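Local coordinates for protein fusolin (Unidentified entomopoxvirus, PDB 4YN2) that forms the crystalline spindles of an entomopoxvirus that enhance virulence, and probably acts on chitin as a lytic polysaccharide monooxygenase-like protein, at residues His1-Phe6 with Cys137-His142; Pro74-Lys79 with Gln213-Val218; Pro144-Val149 with Tyr209-Arg214. All coordinates share one frame; numbering follows the deposited sequence.

Contact 1: His1-Phe6 with Cys137-His142; sequences HGYMSF and CPTAVH. With ZN (zinc ion), chain C.
His-1 and His-142 meet at one zinc ion. His-1 binds it twice, through its backbone N and through ring atom ND1, the latter at 1.9 Å from the zinc. His-142 brings NE2 to the metal, also at 1.9 Å, and the two side chains cross obliquely. The N terminus of His-1 sits at the edge of the His-142 ring, near its plane. The His-1 ring stands beside its own backbone N (chi1 -78°), which lets both nitrogens reach the same ion. On its far side, NE2 of His-1 is held by Glu-67.

The tight part lies further along the strands, where Gly-2, Tyr-3 and Cys-137 are buried. Tyr-3 and Cys-137 form an antiparallel hydrogen-bonded pair, with Cys-137 N to Tyr-3 O at 2.8 Å. CA of Gly-2 lies 3.1 Å from Cys-137 O, and the two strands come close here. CB of Cys-137 lies over one face of the Tyr-3 ring, 4.2 Å from its centroid, while SG, in a disulfide with Cys-187, approaches obliquely.

The solvent side begins at Thr-139. This residue is exposed, yet its N donates to His-1 O at 2.8 Å and its OG1 is bonded to Asn-66. Beyond it, the loop to His-142 meets His-1 mainly through the zinc. Two histidines with the N-terminal amine make the histidine brace, the metal site of lytic polysaccharide monooxygenases, here occupied by zinc.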
loop_
_atom_site.group_PDB
_atom_site.type_symbol
_atom_site.label_atom_id
_atom_site.label_comp_id
_atom_site.label_asym_id
_atom_site.label_seq_id
_atom_site.Cartn_x
_atom_site.Cartn_y
_atom_site.Cartn_z
ATOM N N HIS A 1 14.756 -12.093 -4.954
ATOM C CA HIS A 1 14.155 -10.941 -5.591
ATOM C C HIS A 1 12.701 -11.214 -5.855
ATOM O O HIS A 1 12.304 -12.362 -6.043
ATOM C CB HIS A 1 14.878 -10.605 -6.907
ATOM C CG HIS A 1 16.169 -9.898 -6.705
ATOM N ND1 HIS A 1 17.121 -10.378 -5.836
ATOM C CD2 HIS A 1 16.622 -8.751 -7.262
ATOM C CE1 HIS A 1 18.119 -9.514 -5.884
ATOM N NE2 HIS A 1 17.880 -8.550 -6.771
ATOM N N GLY A 2 11.923 -10.153 -5.901
ATOM C CA GLY A 2 10.511 -10.248 -6.196
ATOM C C GLY A 2 9.726 -9.125 -5.571
ATOM O O GLY A 2 10.293 -8.131 -5.113
ATOM N N TYR A 3 8.422 -9.275 -5.585
ATOM C CA TYR A 3 7.513 -8.262 -5.055
ATOM C C TYR A 3 6.188 -8.874 -4.695
ATOM O O TYR A 3 5.839 -9.945 -5.194
ATOM C CB TYR A 3 7.287 -7.140 -6.092
ATOM C CG TYR A 3 6.902 -7.660 -7.460
ATOM C CD1 TYR A 3 5.585 -7.988 -7.759
ATOM C CD2 TYR A 3 7.861 -7.866 -8.441
ATOM C CE1 TYR A 3 5.237 -8.527 -8.993
ATOM C CE2 TYR A 3 7.527 -8.413 -9.675
ATOM C CZ TYR A 3 6.212 -8.749 -9.946
ATOM O OH TYR A 3 5.854 -9.254 -11.170
ATOM N N MET A 4 5.432 -8.169 -3.870
ATOM C CA MET A 4 4.077 -8.564 -3.513
ATOM C C MET A 4 3.164 -8.381 -4.723
ATOM O O MET A 4 3.101 -7.287 -5.268
ATOM C CB MET A 4 3.564 -7.736 -2.319
ATOM C CG MET A 4 4.013 -8.267 -0.993
ATOM S SD MET A 4 3.369 -9.924 -0.623
ATOM C CE MET A 4 1.645 -9.616 -0.639
ATOM N N SER A 5 2.504 -9.452 -5.168
ATOM C CA SER A 5 1.611 -9.418 -6.327
ATOM C C SER A 5 0.179 -9.388 -5.877
ATOM O O SER A 5 -0.639 -8.784 -6.573
ATOM C CB SER A 5 1.864 -10.601 -7.261
ATOM O OG SER A 5 2.070 -11.805 -6.543
ATOM N N PHE A 6 -0.157 -10.010 -4.727
ATOM C CA PHE A 6 -1.520 -9.895 -4.215
ATOM C C PHE A 6 -1.531 -9.781 -2.693
ATOM O O PHE A 6 -1.173 -10.733 -2.015
ATOM C CB PHE A 6 -2.471 -11.029 -4.647
ATOM C CG PHE A 6 -3.863 -10.641 -4.210
ATOM C CD1 PHE A 6 -4.585 -9.690 -4.918
ATOM C CD2 PHE A 6 -4.345 -11.030 -2.970
ATOM C CE1 PHE A 6 -5.798 -9.205 -4.433
ATOM C CE2 PHE A 6 -5.557 -10.545 -2.488
ATOM C CZ PHE A 6 -6.271 -9.630 -3.221
ATOM N N CYS A 137 5.445 -12.705 -5.334
ATOM C CA CYS A 137 5.887 -13.079 -6.667
ATOM C C CYS A 137 7.398 -13.096 -6.710
ATOM O O CYS A 137 8.000 -12.031 -6.819
ATOM C CB CYS A 137 5.307 -12.108 -7.693
ATOM S SG CYS A 137 5.581 -12.593 -9.412
ATOM N N PRO A 138 8.041 -14.275 -6.584
ATOM C CA PRO A 138 9.497 -14.306 -6.578
ATOM C C PRO A 138 10.063 -14.366 -7.986
ATOM O O PRO A 138 9.598 -15.147 -8.790
ATOM C CB PRO A 138 9.801 -15.594 -5.809
ATOM C CG PRO A 138 8.696 -16.512 -6.183
ATOM C CD PRO A 138 7.487 -15.642 -6.459
ATOM N N THR A 139 11.083 -13.585 -8.271
ATOM C CA THR A 139 11.722 -13.638 -9.577
ATOM C C THR A 139 12.914 -14.650 -9.463
ATOM O O THR A 139 13.393 -15.142 -10.481
ATOM C CB THR A 139 12.023 -12.225 -10.045
ATOM O OG1 THR A 139 12.889 -11.585 -9.127
ATOM C CG2 THR A 139 10.729 -11.394 -10.165
ATOM N N ALA A 140 13.307 -15.019 -8.227
ATOM C CA ALA A 140 14.311 -16.045 -7.924
ATOM C C ALA A 140 13.886 -16.808 -6.660
ATOM O O ALA A 140 13.295 -16.212 -5.762
ATOM C CB ALA A 140 15.672 -15.411 -7.720
ATOM N N VAL A 141 14.159 -18.110 -6.600
ATOM C CA VAL A 141 13.822 -18.932 -5.438
ATOM C C VAL A 141 14.965 -18.809 -4.438
ATOM O O VAL A 141 16.043 -19.338 -4.699
ATOM C CB VAL A 141 13.575 -20.404 -5.860
ATOM C CG1 VAL A 141 13.366 -21.314 -4.650
ATOM C CG2 VAL A 141 12.396 -20.492 -6.825
ATOM N N HIS A 142 14.738 -18.109 -3.313
ATOM C CA HIS A 142 15.736 -17.944 -2.249
ATOM C C HIS A 142 15.288 -18.657 -1.001
ATOM O O HIS A 142 14.334 -18.237 -0.355
ATOM C CB HIS A 142 15.979 -16.465 -1.901
ATOM C CG HIS A 142 16.403 -15.603 -3.035
ATOM N ND1 HIS A 142 17.299 -16.040 -3.990
ATOM C CD2 HIS A 142 16.100 -14.308 -3.280
ATOM C CE1 HIS A 142 17.452 -15.025 -4.822
ATOM N NE2 HIS A 142 16.773 -13.952 -4.411
HETATM ZN ZN ZN C . 16.879 -12.161 -5.093
#

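Contact 2: Pro74-Lys79 with Gln213-Val218; sequences PDYWDK and QRLDPV. With NAG (2-acetamido-2-deoxy-beta-D-glucopyranose), chain B; BMA (beta-D-mannopyranose), chain D.
Gln-213 meets Tyr-76 at the end of strand 206-214. Its chain bends at chi2 (57°), which brings the amide beside the tyrosine with the two planes almost parallel, 2° apart. NE2 of Gln-213 comes to 3.3 Å from CB of Tyr-76. The same NE2 donates to Arg-214 O at 2.8 Å, within the amide plane, and also to Gly-219 O. This fixes the rotation of the amide.

Arg-214 meets Tyr-76 through its backbone: its carbonyl O lies 3.9 Å above the centre of the ring. Its NE forms a salt bridge with Asp-216 OD2 at 2.7 Å, using the syn lone pair of that oxygen.

Leu-215 covers the phenol end of Tyr-76. Its CD2 is 3.2 Å from Tyr-76 OH, and its CB also touches that hydroxyl. The backbone N of Asp-216 lies obliquely by the ring and bonds weakly to Arg-214 O, while OD1 accepts from Gly-219 N. At Pro-217 the carbonyl O lies 3.3 Å from CD of Pro-74. No hydrogen bond can form with Pro-74 N, so this end is plain packing.

Beyond the protein, Tyr-76 OH donates to O7 of a glycan GlcNAc at 3.1 Å, near the ring plane. CD1 of Trp-77 lies over the rim of the opposite face of the Tyr-76 ring. Trp-77 carries the mannose on its own face, with C5 of the sugar 3.7 Å from CZ2 of Trp-77. The two segments share no direct hydrogen bond. They meet by van der Waals packing round the Tyr-76 ring, and the Tyr-76 hydroxyl is left to bond the glycan.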
loop_
_atom_site.group_PDB
_atom_site.type_symbol
_atom_site.label_atom_id
_atom_site.label_comp_id
_atom_site.label_asym_id
_atom_site.label_seq_id
_atom_site.Cartn_x
_atom_site.Cartn_y
_atom_site.Cartn_z
ATOM N N PRO A 74 24.931 -10.972 8.660
ATOM C CA PRO A 74 24.606 -12.193 9.424
ATOM C C PRO A 74 23.606 -12.031 10.573
ATOM O O PRO A 74 22.979 -13.016 10.958
ATOM C CB PRO A 74 25.969 -12.638 9.990
ATOM C CG PRO A 74 26.981 -11.913 9.240
ATOM C CD PRO A 74 26.372 -10.657 8.733
ATOM N N ASP A 75 23.476 -10.822 11.130
ATOM C CA ASP A 75 22.580 -10.546 12.260
ATOM C C ASP A 75 21.246 -9.909 11.784
ATOM O O ASP A 75 20.724 -8.997 12.415
ATOM C CB ASP A 75 23.289 -9.648 13.294
ATOM C CG ASP A 75 23.739 -8.306 12.759
ATOM O OD1 ASP A 75 24.106 -8.239 11.559
ATOM O OD2 ASP A 75 23.757 -7.327 13.545
ATOM N N TYR A 76 20.665 -10.470 10.713
ATOM C CA TYR A 76 19.363 -10.080 10.140
ATOM C C TYR A 76 18.203 -10.276 11.144
ATOM O O TYR A 76 17.130 -9.718 10.957
ATOM C CB TYR A 76 19.076 -10.892 8.847
ATOM C CG TYR A 76 19.056 -12.383 9.070
ATOM C CD1 TYR A 76 17.950 -13.007 9.626
ATOM C CD2 TYR A 76 20.187 -13.159 8.827
ATOM C CE1 TYR A 76 17.970 -14.354 9.956
ATOM C CE2 TYR A 76 20.207 -14.518 9.127
ATOM C CZ TYR A 76 19.094 -15.115 9.685
ATOM O OH TYR A 76 19.130 -16.454 9.989
ATOM N N TRP A 77 18.404 -11.141 12.141
ATOM C CA TRP A 77 17.435 -11.456 13.201
ATOM C C TRP A 77 17.440 -10.411 14.330
ATOM O O TRP A 77 16.556 -10.455 15.177
ATOM C CB TRP A 77 17.720 -12.860 13.812
ATOM C CG TRP A 77 19.159 -13.121 14.135
ATOM C CD1 TRP A 77 20.053 -13.793 13.358
ATOM C CD2 TRP A 77 19.913 -12.574 15.229
ATOM N NE1 TRP A 77 21.320 -13.667 13.874
ATOM C CE2 TRP A 77 21.256 -12.970 15.050
ATOM C CE3 TRP A 77 19.571 -11.859 16.390
ATOM C CZ2 TRP A 77 22.266 -12.614 15.945
ATOM C CZ3 TRP A 77 20.572 -11.518 17.281
ATOM C CH2 TRP A 77 21.899 -11.900 17.059
ATOM N N ASP A 78 18.462 -9.537 14.391
ATOM C CA ASP A 78 18.609 -8.526 15.441
ATOM C C ASP A 78 17.684 -7.350 15.119
ATOM O O ASP A 78 17.959 -6.590 14.193
ATOM C CB ASP A 78 20.092 -8.107 15.538
ATOM C CG ASP A 78 20.433 -7.085 16.606
ATOM O OD1 ASP A 78 19.563 -6.275 16.947
ATOM O OD2 ASP A 78 21.595 -7.047 17.030
ATOM N N LYS A 79 16.581 -7.227 15.875
ATOM C CA LYS A 79 15.542 -6.211 15.666
ATOM C C LYS A 79 16.096 -4.782 15.681
ATOM O O LYS A 79 15.717 -4.000 14.815
ATOM C CB LYS A 79 14.409 -6.335 16.705
ATOM N N GLN A 213 12.886 -12.142 4.191
ATOM C CA GLN A 213 14.252 -12.152 4.681
ATOM C C GLN A 213 14.960 -13.464 4.422
ATOM O O GLN A 213 14.499 -14.500 4.885
ATOM C CB GLN A 213 14.221 -11.884 6.183
ATOM C CG GLN A 213 15.594 -11.846 6.870
ATOM C CD GLN A 213 16.512 -10.823 6.267
ATOM O OE1 GLN A 213 16.183 -9.638 6.182
ATOM N NE2 GLN A 213 17.707 -11.221 5.885
ATOM N N ARG A 214 16.113 -13.413 3.755
ATOM C CA ARG A 214 16.936 -14.602 3.566
ATOM C C ARG A 214 17.726 -14.892 4.830
ATOM O O ARG A 214 18.233 -13.956 5.449
ATOM C CB ARG A 214 17.926 -14.424 2.414
ATOM C CG ARG A 214 17.292 -14.325 1.050
ATOM C CD ARG A 214 18.306 -14.069 -0.065
ATOM N NE ARG A 214 19.345 -15.110 -0.156
ATOM C CZ ARG A 214 19.961 -15.512 -1.268
ATOM N NH1 ARG A 214 19.637 -14.987 -2.445
ATOM N NH2 ARG A 214 20.888 -16.461 -1.215
ATOM N N LEU A 215 17.863 -16.178 5.189
ATOM C CA LEU A 215 18.649 -16.596 6.346
ATOM C C LEU A 215 20.020 -17.058 5.872
ATOM O O LEU A 215 20.259 -18.254 5.719
ATOM C CB LEU A 215 17.963 -17.708 7.144
ATOM C CG LEU A 215 16.497 -17.474 7.535
ATOM C CD1 LEU A 215 15.651 -18.465 6.899
ATOM C CD2 LEU A 215 16.278 -17.616 9.008
ATOM N N ASP A 216 20.907 -16.117 5.591
ATOM C CA ASP A 216 22.259 -16.461 5.153
ATOM C C ASP A 216 23.227 -15.336 5.544
ATOM O O ASP A 216 22.765 -14.262 5.947
ATOM C CB ASP A 216 22.272 -16.764 3.642
ATOM C CG ASP A 216 21.783 -15.660 2.739
ATOM O OD1 ASP A 216 22.112 -14.490 3.003
ATOM O OD2 ASP A 216 21.135 -15.976 1.722
ATOM N N PRO A 217 24.561 -15.553 5.447
ATOM C CA PRO A 217 25.508 -14.511 5.874
ATOM C C PRO A 217 25.319 -13.132 5.234
ATOM O O PRO A 217 25.558 -12.148 5.914
ATOM C CB PRO A 217 26.857 -15.107 5.480
ATOM C CG PRO A 217 26.646 -16.570 5.632
ATOM C CD PRO A 217 25.285 -16.782 5.060
ATOM N N VAL A 218 24.928 -13.052 3.951
ATOM C CA VAL A 218 24.729 -11.769 3.266
ATOM C C VAL A 218 23.466 -11.076 3.846
ATOM O O VAL A 218 23.429 -9.862 3.962
ATOM C CB VAL A 218 24.657 -11.949 1.718
ATOM C CG1 VAL A 218 24.274 -10.647 1.021
ATOM C CG2 VAL A 218 25.989 -12.463 1.174
HETATM C C1 NAG B . 15.038 -15.715 15.327
HETATM C C2 NAG B . 16.379 -16.282 14.869
HETATM C C3 NAG B . 17.223 -16.612 16.099
HETATM C C4 NAG B . 17.324 -15.401 17.022
HETATM C C5 NAG B . 15.927 -14.906 17.385
HETATM C C6 NAG B . 15.913 -13.657 18.235
HETATM C C7 NAG B . 16.496 -17.579 12.767
HETATM C C8 NAG B . 16.278 -18.924 12.139
HETATM N N2 NAG B . 16.166 -17.477 14.067
HETATM O O3 NAG B . 18.518 -17.005 15.659
HETATM O O4 NAG B . 17.995 -15.770 18.220
HETATM O O5 NAG B . 15.214 -14.593 16.181
HETATM O O6 NAG B . 16.328 -12.510 17.503
HETATM O O7 NAG B . 16.954 -16.634 12.131
HETATM C C1 BMA D . 19.297 -15.273 18.445
HETATM C C2 BMA D . 19.552 -15.265 19.952
HETATM C C3 BMA D . 20.987 -14.841 20.246
HETATM C C4 BMA D . 21.978 -15.699 19.468
HETATM C C5 BMA D . 21.629 -15.664 17.983
HETATM C C6 BMA D . 22.502 -16.557 17.132
HETATM O O2 BMA D . 19.298 -16.561 20.488
HETATM O O3 BMA D . 21.251 -14.918 21.642
HETATM O O4 BMA D . 23.293 -15.186 19.644
HETATM O O5 BMA D . 20.269 -16.091 17.789
HETATM O O6 BMA D . 22.279 -17.935 17.402
#

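Contact 3: Pro144-Val149 with Tyr209-Arg214; sequences PSYYEV and YVRWQR. With NAG (2-acetamido-2-deoxy-beta-D-glucopyranose), chain E.
Ser-145 to Val-149 and Tyr-209 to Arg-214 run antiparallel. The axes of these short strand segments come within 4.7 Å, and their N-to-C directions are 158° apart. Hydrogen-bonded pairs Tyr-146 with Gln-213 and Glu-148 with Arg-211 alternate with non-hydrogen-bonded pairs. Arg-211 N donates to Glu-148 O at 2.8 Å.

On one face Tyr-147 and Trp-212 make an offset stack. The tyrosine ring and the five-membered indole ring have centroids 4.0 Å apart and planes at 8°. The indole NE1 donates to Ser-145 OG at 2.8 Å, a bond bent to 145°. Ser-145 OG is also bonded to His-142 O. Val-149 and Val-210 lie side by side further along.

The other face is polar. Extended from CG to NE, Arg-211 runs alongside Glu-148, and NH1 reaches OE1 in a salt bridge of 2.9 Å. The guanidinium meets that oxygen in its own plane but from above the carboxylate plane. NH2 donates to Gln-213 OE1. Tyr-150 OH also bonds Glu-148 OE1. Glu-148 OE2 accepts N2 of a GlcNAc at 2.7 Å and a water that also bonds Tyr-146 OH. CB of Gln-213 rests over one face of the Tyr-146 ring.

Strand 168-174 flanks strand 145-152, and strand 220-231 flanks strand 206-214. Phe-136 of strand 129-138 packs against Tyr-147 and Trp-212, joining this sheet to the sheet of contact 1.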
loop_
_atom_site.group_PDB
_atom_site.type_symbol
_atom_site.label_atom_id
_atom_site.label_comp_id
_atom_site.label_asym_id
_atom_site.label_seq_id
_atom_site.Cartn_x
_atom_site.Cartn_y
_atom_site.Cartn_z
ATOM N N PRO A 144 17.218 -20.931 2.438
ATOM C CA PRO A 144 16.229 -20.648 3.484
ATOM C C PRO A 144 15.851 -19.160 3.570
ATOM O O PRO A 144 16.681 -18.271 3.368
ATOM C CB PRO A 144 16.931 -21.140 4.751
ATOM C CG PRO A 144 18.381 -20.948 4.464
ATOM C CD PRO A 144 18.518 -21.316 3.019
ATOM N N SER A 145 14.583 -18.905 3.869
ATOM C CA SER A 145 14.056 -17.558 4.036
ATOM C C SER A 145 12.763 -17.609 4.837
ATOM O O SER A 145 12.185 -18.676 5.004
ATOM C CB SER A 145 13.815 -16.913 2.672
ATOM O OG SER A 145 12.818 -17.623 1.956
ATOM N N TYR A 146 12.305 -16.466 5.324
ATOM C CA TYR A 146 11.033 -16.384 6.039
ATOM C C TYR A 146 10.381 -15.052 5.744
ATOM O O TYR A 146 11.020 -14.141 5.212
ATOM C CB TYR A 146 11.193 -16.602 7.559
ATOM C CG TYR A 146 12.052 -15.578 8.255
ATOM C CD1 TYR A 146 13.432 -15.682 8.243
ATOM C CD2 TYR A 146 11.483 -14.540 8.983
ATOM C CE1 TYR A 146 14.234 -14.737 8.870
ATOM C CE2 TYR A 146 12.273 -13.600 9.632
ATOM C CZ TYR A 146 13.653 -13.714 9.594
ATOM O OH TYR A 146 14.468 -12.809 10.230
ATOM N N TYR A 147 9.086 -14.976 6.030
ATOM C CA TYR A 147 8.277 -13.799 5.783
ATOM C C TYR A 147 7.750 -13.199 7.058
ATOM O O TYR A 147 7.246 -13.928 7.896
ATOM C CB TYR A 147 7.073 -14.171 4.906
ATOM C CG TYR A 147 7.421 -14.351 3.451
ATOM C CD1 TYR A 147 7.908 -15.560 2.976
ATOM C CD2 TYR A 147 7.280 -13.305 2.550
ATOM C CE1 TYR A 147 8.220 -15.734 1.633
ATOM C CE2 TYR A 147 7.604 -13.462 1.207
ATOM C CZ TYR A 147 8.085 -14.673 0.752
ATOM O OH TYR A 147 8.381 -14.827 -0.575
ATOM N N GLU A 148 7.834 -11.875 7.185
ATOM C CA GLU A 148 7.194 -11.131 8.253
ATOM C C GLU A 148 6.220 -10.203 7.608
ATOM O O GLU A 148 6.535 -9.628 6.561
ATOM C CB GLU A 148 8.187 -10.343 9.111
ATOM C CG GLU A 148 9.156 -11.204 9.898
ATOM C CD GLU A 148 10.251 -10.409 10.576
ATOM O OE1 GLU A 148 10.400 -9.207 10.263
ATOM O OE2 GLU A 148 10.962 -10.986 11.426
ATOM N N VAL A 149 5.037 -10.056 8.199
ATOM C CA VAL A 149 4.046 -9.103 7.734
ATOM C C VAL A 149 3.708 -8.210 8.895
ATOM O O VAL A 149 3.429 -8.703 9.991
ATOM C CB VAL A 149 2.773 -9.742 7.135
ATOM C CG1 VAL A 149 1.887 -8.676 6.507
ATOM C CG2 VAL A 149 3.128 -10.805 6.103
ATOM N N TYR A 209 3.254 -4.088 5.548
ATOM C CA TYR A 209 4.680 -4.047 5.264
ATOM C C TYR A 209 5.136 -5.477 5.269
ATOM O O TYR A 209 5.068 -6.132 6.310
ATOM C CB TYR A 209 5.429 -3.200 6.286
ATOM C CG TYR A 209 6.856 -2.869 5.902
ATOM C CD1 TYR A 209 7.144 -2.260 4.687
ATOM C CD2 TYR A 209 7.889 -2.994 6.823
ATOM C CE1 TYR A 209 8.421 -1.828 4.379
ATOM C CE2 TYR A 209 9.178 -2.563 6.523
ATOM C CZ TYR A 209 9.443 -1.990 5.296
ATOM O OH TYR A 209 10.716 -1.561 5.017
ATOM N N VAL A 210 5.487 -5.997 4.097
ATOM C CA VAL A 210 5.891 -7.390 3.925
ATOM C C VAL A 210 7.388 -7.443 3.781
ATOM O O VAL A 210 7.953 -6.752 2.938
ATOM C CB VAL A 210 5.187 -8.046 2.706
ATOM C CG1 VAL A 210 5.588 -9.511 2.575
ATOM C CG2 VAL A 210 3.667 -7.910 2.802
ATOM N N ARG A 211 8.022 -8.275 4.582
ATOM C CA ARG A 211 9.461 -8.459 4.579
ATOM C C ARG A 211 9.779 -9.898 4.250
ATOM O O ARG A 211 9.333 -10.791 4.966
ATOM C CB ARG A 211 10.037 -8.086 5.936
ATOM C CG ARG A 211 11.527 -8.326 6.083
ATOM C CD ARG A 211 11.937 -8.126 7.519
ATOM N NE ARG A 211 13.369 -8.335 7.684
ATOM C CZ ARG A 211 13.981 -8.656 8.817
ATOM N NH1 ARG A 211 13.286 -8.810 9.937
ATOM N NH2 ARG A 211 15.299 -8.820 8.842
ATOM N N TRP A 212 10.544 -10.121 3.182
ATOM C CA TRP A 212 11.028 -11.445 2.809
ATOM C C TRP A 212 12.507 -11.457 3.130
ATOM O O TRP A 212 13.283 -10.803 2.446
ATOM C CB TRP A 212 10.759 -11.726 1.339
ATOM C CG TRP A 212 11.140 -13.107 0.909
ATOM C CD1 TRP A 212 11.180 -14.234 1.677
ATOM C CD2 TRP A 212 11.598 -13.490 -0.385
ATOM N NE1 TRP A 212 11.550 -15.309 0.916
ATOM C CE2 TRP A 212 11.804 -14.886 -0.360
ATOM C CE3 TRP A 212 11.821 -12.795 -1.579
ATOM C CZ2 TRP A 212 12.211 -15.598 -1.481
ATOM C CZ3 TRP A 212 12.249 -13.500 -2.687
ATOM C CH2 TRP A 212 12.433 -14.885 -2.636
ATOM N N GLN A 213 12.886 -12.142 4.191
ATOM C CA GLN A 213 14.252 -12.152 4.681
ATOM C C GLN A 213 14.960 -13.464 4.422
ATOM O O GLN A 213 14.499 -14.500 4.885
ATOM C CB GLN A 213 14.221 -11.884 6.183
ATOM C CG GLN A 213 15.594 -11.846 6.870
ATOM C CD GLN A 213 16.512 -10.823 6.267
ATOM O OE1 GLN A 213 16.183 -9.638 6.182
ATOM N NE2 GLN A 213 17.707 -11.221 5.885
ATOM N N ARG A 214 16.113 -13.413 3.755
ATOM C CA ARG A 214 16.936 -14.602 3.566
ATOM C C ARG A 214 17.726 -14.892 4.830
ATOM O O ARG A 214 18.233 -13.956 5.449
ATOM C CB ARG A 214 17.926 -14.424 2.414
ATOM C CG ARG A 214 17.292 -14.325 1.050
ATOM C CD ARG A 214 18.306 -14.069 -0.065
ATOM N NE ARG A 214 19.345 -15.110 -0.156
ATOM C CZ ARG A 214 19.961 -15.512 -1.268
ATOM N NH1 ARG A 214 19.637 -14.987 -2.445
ATOM N NH2 ARG A 214 20.888 -16.461 -1.215
HETATM C C1 NAG E . 10.437 -14.268 13.248
HETATM C C2 NAG E . 11.098 -13.344 14.266
HETATM C C3 NAG E . 12.605 -13.596 14.235
HETATM C C4 NAG E . 12.906 -15.079 14.434
HETATM C C5 NAG E . 12.110 -15.936 13.456
HETATM C C6 NAG E . 12.268 -17.425 13.684
HETATM C C7 NAG E . 10.342 -11.073 14.870
HETATM C C8 NAG E . 10.022 -9.709 14.344
HETATM N N2 NAG E . 10.812 -11.951 13.969
HETATM O O3 NAG E . 13.180 -12.845 15.296
HETATM O O4 NAG E . 14.286 -15.335 14.213
HETATM O O5 NAG E . 10.717 -15.625 13.586
HETATM O O6 NAG E . 12.032 -17.797 15.029
HETATM O O7 NAG E . 10.207 -11.360 16.054
HETATM O O HOH W 1 18.988 -17.968 1.554
HETATM O O HOH W 2 13.592 -10.906 11.937
#

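From the N terminus, contact 1 comes first. It brings the end of strand 129-138 and the loop after it back to His-1 and closes a loop of 130 residues containing several helices. Contact 2 begins inside that loop, at 74-79, and ends at 213-218, so the two cross along the chain. Contact 3 follows contact 1 in series and lies within the span of contact 2. It pairs 144-149 with 209-214, and shares Gln-213 and Arg-214 with contact 2. Trp-212 of contact 3 packs on His-1 and His-142, and the backbone N of Leu-215 pairs with the carbonyl of Pro-144. Together the three tie the metal site, both sheets and the glycan-contacting loop 74-79 into one region.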